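Local structure of monovalent Na+/H+ antiporter subunit A (Dietzia sp. DQ12-45-1b, 7D3U) at residues I79-Y90 with A326-G337. The protein probably acts as the large antiporter subunit of a membrane-embedded Mrp complex that exchanges sodium ions for protons across the bacterial cell membrane. Numbering follows the deposited sequence.
Sequences IVLGIGAVVMAY and ALFKSSLFMFVG. With LMT (dodecyl-beta-D-maltoside), chain Z.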
loop_
_atom_site.group_PDB
_atom_site.type_symbol
_atom_site.label_atom_id
_atom_site.label_comp_id
_atom_site.label_asym_id
_atom_site.label_seq_id
_atom_site.Cartn_x
_atom_site.Cartn_y
_atom_site.Cartn_z
ATOM N N ILE B 79 -35.304 -24.766 -28.688
ATOM C CA ILE B 79 -35.070 -25.892 -27.790
ATOM C C ILE B 79 -34.724 -25.423 -26.383
ATOM O O ILE B 79 -34.798 -26.210 -25.434
ATOM C CB ILE B 79 -33.964 -26.814 -28.341
ATOM C CG1 ILE B 79 -34.013 -28.175 -27.657
ATOM C CG2 ILE B 79 -32.599 -26.220 -28.090
ATOM C CD1 ILE B 79 -35.405 -28.752 -27.550
ATOM N N VAL B 80 -34.350 -24.158 -26.218
ATOM C CA VAL B 80 -34.111 -23.608 -24.887
ATOM C C VAL B 80 -35.393 -23.068 -24.274
ATOM O O VAL B 80 -35.758 -23.429 -23.153
ATOM C CB VAL B 80 -33.019 -22.519 -24.955
ATOM C CG1 VAL B 80 -33.088 -21.630 -23.731
ATOM C CG2 VAL B 80 -31.651 -23.155 -25.070
ATOM N N LEU B 81 -36.104 -22.203 -25.002
ATOM C CA LEU B 81 -37.285 -21.558 -24.445
ATOM C C LEU B 81 -38.443 -22.529 -24.267
ATOM O O LEU B 81 -39.215 -22.387 -23.317
ATOM C CB LEU B 81 -37.708 -20.386 -25.327
ATOM C CG LEU B 81 -36.769 -19.180 -25.323
ATOM C CD1 LEU B 81 -37.334 -18.063 -26.176
ATOM C CD2 LEU B 81 -36.529 -18.702 -23.906
ATOM N N GLY B 82 -38.587 -23.525 -25.144
ATOM C CA GLY B 82 -39.651 -24.496 -24.959
ATOM C C GLY B 82 -39.440 -25.357 -23.730
ATOM O O GLY B 82 -40.375 -25.599 -22.960
ATOM N N ILE B 83 -38.208 -25.824 -23.523
ATOM C CA ILE B 83 -37.912 -26.595 -22.322
ATOM C C ILE B 83 -38.031 -25.717 -21.085
ATOM O O ILE B 83 -38.498 -26.169 -20.036
ATOM C CB ILE B 83 -36.523 -27.248 -22.427
ATOM C CG1 ILE B 83 -36.470 -28.173 -23.641
ATOM C CG2 ILE B 83 -36.209 -28.030 -21.169
ATOM C CD1 ILE B 83 -37.539 -29.233 -23.637
ATOM N N GLY B 84 -37.648 -24.443 -21.190
ATOM C CA GLY B 84 -37.836 -23.537 -20.069
ATOM C C GLY B 84 -39.298 -23.340 -19.721
ATOM O O GLY B 84 -39.673 -23.336 -18.547
ATOM N N ALA B 85 -40.148 -23.196 -20.738
ATOM C CA ALA B 85 -41.576 -23.038 -20.498
ATOM C C ALA B 85 -42.174 -24.294 -19.882
ATOM O O ALA B 85 -42.966 -24.210 -18.936
ATOM C CB ALA B 85 -42.292 -22.692 -21.801
ATOM N N VAL B 86 -41.817 -25.468 -20.405
ATOM C CA VAL B 86 -42.379 -26.690 -19.844
ATOM C C VAL B 86 -41.855 -26.919 -18.431
ATOM O O VAL B 86 -42.575 -27.441 -17.571
ATOM C CB VAL B 86 -42.105 -27.890 -20.771
ATOM C CG1 VAL B 86 -42.573 -29.192 -20.148
ATOM C CG2 VAL B 86 -42.765 -27.672 -22.116
ATOM N N VAL B 87 -40.630 -26.475 -18.139
ATOM C CA VAL B 87 -40.100 -26.630 -16.792
ATOM C C VAL B 87 -40.774 -25.654 -15.840
ATOM O O VAL B 87 -40.995 -25.977 -14.672
ATOM C CB VAL B 87 -38.570 -26.471 -16.801
ATOM C CG1 VAL B 87 -38.056 -26.128 -15.421
ATOM C CG2 VAL B 87 -37.918 -27.746 -17.291
ATOM N N MET B 88 -41.141 -24.463 -16.316
ATOM C CA MET B 88 -41.922 -23.559 -15.477
ATOM C C MET B 88 -43.306 -24.131 -15.200
ATOM O O MET B 88 -43.802 -24.061 -14.069
ATOM C CB MET B 88 -42.042 -22.189 -16.137
ATOM C CG MET B 88 -40.731 -21.460 -16.280
ATOM S SD MET B 88 -39.727 -21.544 -14.797
ATOM C CE MET B 88 -38.198 -20.908 -15.457
ATOM N N ALA B 89 -43.943 -24.699 -16.226
ATOM C CA ALA B 89 -45.252 -25.310 -16.035
ATOM C C ALA B 89 -45.183 -26.492 -15.078
ATOM O O ALA B 89 -46.147 -26.763 -14.354
ATOM C CB ALA B 89 -45.827 -25.749 -17.380
ATOM N N TYR B 90 -44.058 -27.206 -15.060
ATOM C CA TYR B 90 -43.900 -28.319 -14.130
ATOM C C TYR B 90 -43.557 -27.833 -12.724
ATOM O O TYR B 90 -44.028 -28.402 -11.733
ATOM C CB TYR B 90 -42.828 -29.271 -14.654
ATOM C CG TYR B 90 -42.244 -30.200 -13.624
ATOM C CD1 TYR B 90 -42.873 -31.393 -13.303
ATOM C CD2 TYR B 90 -41.050 -29.898 -12.989
ATOM C CE1 TYR B 90 -42.337 -32.248 -12.370
ATOM C CE2 TYR B 90 -40.508 -30.746 -12.054
ATOM C CZ TYR B 90 -41.155 -31.919 -11.749
ATOM O OH TYR B 90 -40.617 -32.767 -10.816
ATOM N N ALA B 326 -32.738 -33.116 -25.325
ATOM C CA ALA B 326 -33.427 -32.071 -24.582
ATOM C C ALA B 326 -34.887 -32.414 -24.343
ATOM O O ALA B 326 -35.497 -31.873 -23.417
ATOM C CB ALA B 326 -33.310 -30.741 -25.319
ATOM N N LEU B 327 -35.462 -33.296 -25.159
ATOM C CA LEU B 327 -36.810 -33.776 -24.875
ATOM C C LEU B 327 -36.802 -34.866 -23.805
ATOM O O LEU B 327 -37.414 -34.714 -22.739
ATOM C CB LEU B 327 -37.469 -34.285 -26.157
ATOM C CG LEU B 327 -37.857 -33.209 -27.170
ATOM C CD1 LEU B 327 -38.512 -33.831 -28.386
ATOM C CD2 LEU B 327 -38.775 -32.189 -26.527
ATOM N N PHE B 328 -36.106 -35.978 -24.070
ATOM C CA PHE B 328 -36.293 -37.144 -23.212
ATOM C C PHE B 328 -35.623 -36.975 -21.855
ATOM O O PHE B 328 -36.146 -37.474 -20.857
ATOM C CB PHE B 328 -35.850 -38.442 -23.915
ATOM C CG PHE B 328 -34.358 -38.597 -24.131
ATOM C CD1 PHE B 328 -33.484 -38.785 -23.075
ATOM C CD2 PHE B 328 -33.849 -38.661 -25.415
ATOM C CE1 PHE B 328 -32.131 -38.949 -23.295
ATOM C CE2 PHE B 328 -32.500 -38.834 -25.640
ATOM C CZ PHE B 328 -31.640 -38.979 -24.579
ATOM N N LYS B 329 -34.500 -36.260 -21.773
ATOM C CA LYS B 329 -33.873 -36.060 -20.471
ATOM C C LYS B 329 -34.684 -35.099 -19.614
ATOM O O LYS B 329 -34.817 -35.301 -18.402
ATOM C CB LYS B 329 -32.446 -35.553 -20.643
ATOM C CG LYS B 329 -31.663 -35.496 -19.349
ATOM C CD LYS B 329 -31.416 -36.890 -18.814
ATOM C CE LYS B 329 -30.636 -37.719 -19.811
ATOM N NZ LYS B 329 -30.524 -39.133 -19.372
ATOM N N SER B 330 -35.237 -34.050 -20.226
ATOM C CA SER B 330 -36.130 -33.159 -19.495
ATOM C C SER B 330 -37.332 -33.919 -18.955
ATOM O O SER B 330 -37.704 -33.775 -17.783
ATOM C CB SER B 330 -36.583 -32.013 -20.396
ATOM O OG SER B 330 -37.700 -31.342 -19.846
ATOM N N SER B 331 -37.952 -34.748 -19.799
ATOM C CA SER B 331 -39.111 -35.498 -19.334
ATOM C C SER B 331 -38.727 -36.525 -18.275
ATOM O O SER B 331 -39.490 -36.747 -17.332
ATOM C CB SER B 331 -39.808 -36.177 -20.508
ATOM O OG SER B 331 -39.435 -37.535 -20.593
ATOM N N LEU B 332 -37.544 -37.132 -18.391
ATOM C CA LEU B 332 -37.096 -38.086 -17.382
ATOM C C LEU B 332 -36.873 -37.407 -16.042
ATOM O O LEU B 332 -37.241 -37.948 -14.994
ATOM C CB LEU B 332 -35.813 -38.770 -17.845
ATOM C CG LEU B 332 -35.989 -40.086 -18.588
ATOM C CD1 LEU B 332 -34.644 -40.734 -18.804
ATOM C CD2 LEU B 332 -36.905 -41.004 -17.808
ATOM N N PHE B 333 -36.261 -36.223 -16.053
ATOM C CA PHE B 333 -36.051 -35.496 -14.807
ATOM C C PHE B 333 -37.373 -35.087 -14.180
ATOM O O PHE B 333 -37.572 -35.246 -12.968
ATOM C CB PHE B 333 -35.181 -34.270 -15.058
ATOM C CG PHE B 333 -33.734 -34.501 -14.796
ATOM C CD1 PHE B 333 -33.298 -34.820 -13.529
ATOM C CD2 PHE B 333 -32.809 -34.404 -15.815
ATOM C CE1 PHE B 333 -31.970 -35.038 -13.283
ATOM C CE2 PHE B 333 -31.475 -34.622 -15.572
ATOM C CZ PHE B 333 -31.055 -34.937 -14.304
ATOM N N MET B 334 -38.295 -34.563 -14.988
ATOM C CA MET B 334 -39.582 -34.161 -14.440
ATOM C C MET B 334 -40.374 -35.361 -13.933
ATOM O O MET B 334 -41.106 -35.246 -12.944
ATOM C CB MET B 334 -40.370 -33.384 -15.490
ATOM C CG MET B 334 -39.798 -32.005 -15.766
ATOM S SD MET B 334 -40.760 -31.078 -16.968
ATOM C CE MET B 334 -40.549 -32.111 -18.410
ATOM N N PHE B 335 -40.204 -36.529 -14.554
ATOM C CA PHE B 335 -40.907 -37.715 -14.087
ATOM C C PHE B 335 -40.290 -38.268 -12.811
ATOM O O PHE B 335 -41.009 -38.753 -11.933
ATOM C CB PHE B 335 -40.923 -38.777 -15.181
ATOM C CG PHE B 335 -42.051 -38.618 -16.150
ATOM C CD1 PHE B 335 -43.311 -38.263 -15.708
ATOM C CD2 PHE B 335 -41.851 -38.807 -17.504
ATOM C CE1 PHE B 335 -44.350 -38.110 -16.595
ATOM C CE2 PHE B 335 -42.887 -38.650 -18.396
ATOM C CZ PHE B 335 -44.139 -38.305 -17.941
ATOM N N VAL B 336 -38.963 -38.211 -12.687
ATOM C CA VAL B 336 -38.335 -38.551 -11.415
ATOM C C VAL B 336 -38.847 -37.629 -10.320
ATOM O O VAL B 336 -39.168 -38.073 -9.210
ATOM C CB VAL B 336 -36.802 -38.489 -11.540
ATOM C CG1 VAL B 336 -36.144 -38.722 -10.191
ATOM C CG2 VAL B 336 -36.319 -39.515 -12.541
ATOM N N GLY B 337 -38.965 -36.337 -10.626
ATOM C CA GLY B 337 -39.496 -35.405 -9.647
ATOM C C GLY B 337 -40.927 -35.715 -9.249
ATOM O O GLY B 337 -41.280 -35.651 -8.069
HETATM C C1B LMT Z . -43.670 -26.114 -43.649
HETATM C C2B LMT Z . -44.956 -25.338 -43.981
HETATM C C3B LMT Z . -46.113 -26.307 -44.294
HETATM C C4B LMT Z . -46.127 -27.489 -43.298
HETATM C C5B LMT Z . -44.760 -28.196 -43.373
HETATM C C6B LMT Z . -44.924 -29.567 -44.021
HETATM O O1B LMT Z . -43.433 -26.019 -42.281
HETATM O O2B LMT Z . -45.255 -24.572 -42.886
HETATM O O3B LMT Z . -46.087 -26.724 -45.599
HETATM O "O4'" LMT Z . -46.339 -27.042 -42.013
HETATM O O5B LMT Z . -43.775 -27.448 -44.049
HETATM O O6B LMT Z . -43.732 -30.243 -44.000
HETATM C "C1'" LMT Z . -40.488 -25.627 -39.489
HETATM C "C2'" LMT Z . -40.130 -24.959 -40.827
HETATM C "C3'" LMT Z . -41.371 -24.909 -41.761
HETATM C "C4'" LMT Z . -42.125 -26.254 -41.806
HETATM C "C5'" LMT Z . -42.266 -26.722 -40.342
HETATM C "C6'" LMT Z . -43.080 -27.972 -40.165
HETATM O "O1'" LMT Z . -39.377 -25.816 -38.722
HETATM O "O2'" LMT Z . -39.728 -23.675 -40.567
HETATM O "O3'" LMT Z . -40.992 -24.546 -43.019
HETATM O "O5'" LMT Z . -41.011 -26.904 -39.766
HETATM O "O6'" LMT Z . -42.507 -28.907 -40.985
HETATM C C1 LMT Z . -39.664 -26.176 -37.390
HETATM C C2 LMT Z . -38.880 -25.228 -36.521
HETATM C C3 LMT Z . -38.736 -25.653 -35.096
HETATM C C4 LMT Z . -38.110 -27.020 -35.101
HETATM C C5 LMT Z . -38.468 -27.760 -33.861
HETATM C C6 LMT Z . -37.737 -27.253 -32.666
HETATM C C7 LMT Z . -37.706 -28.321 -31.615
HETATM C C8 LMT Z . -38.164 -27.746 -30.323
HETATM C C9 LMT Z . -38.577 -28.768 -29.314
HETATM C C10 LMT Z . -38.960 -28.033 -28.061
HETATM C C11 LMT Z . -40.292 -28.479 -27.550
HETATM C C12 LMT Z . -40.580 -27.924 -26.196
#
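Met-334 passes over one face of the Tyr-90 ring, its CG above the centre, 3.7 Å from the ring centroid, a CH-pi contact. Its SD is displaced obliquely toward the root of the ring, completing a Met-aromatic contact and reaching 3.6 Å from Tyr-90 CB. The two side chains run past each other in opposite directions. With CG anti to the backbone N (chi1 161°), the tyrosine ring extends over the partner helix, and its hydroxyl end lies beside Gly-337 CA, near the ring plane, where a side chain would probably get in its way; glycine suits this place. Replacing Tyr-90 with alanine would probably leave the Met-334 chain without its aromatic platform and open a gap beside Gly-337. A bend at chi3 carries the methionine CE to Val-86 CG1, 4.0 Å away, where the two side chains cross nearly at right angles.

One turn back, Ile-83 turns its CG2 to Ser-330, whose small side chain lets the branched one approach, while CD1 reaches Leu-327 CD2 at 4.3 Å. At the N-terminal end of the two segments, the compact methyl of Ala-326 receives Ile-79 CG1 at 3.5 Å; Ile-79 CD1 also meets C9 of a bound dodecyl-maltoside tail.

The contact is largely apolar packing between two helices predicted to span the membrane; the axes of segments 79-90 and 326-337 come within 11.0 Å and run nearly parallel, at 15°. Beyond it, Phe-455 meets the Tyr-90 ring, helices 29-45 and 102-119 pack on helix 71-94, and helices 288-308 and 362-373 on helix 312-341.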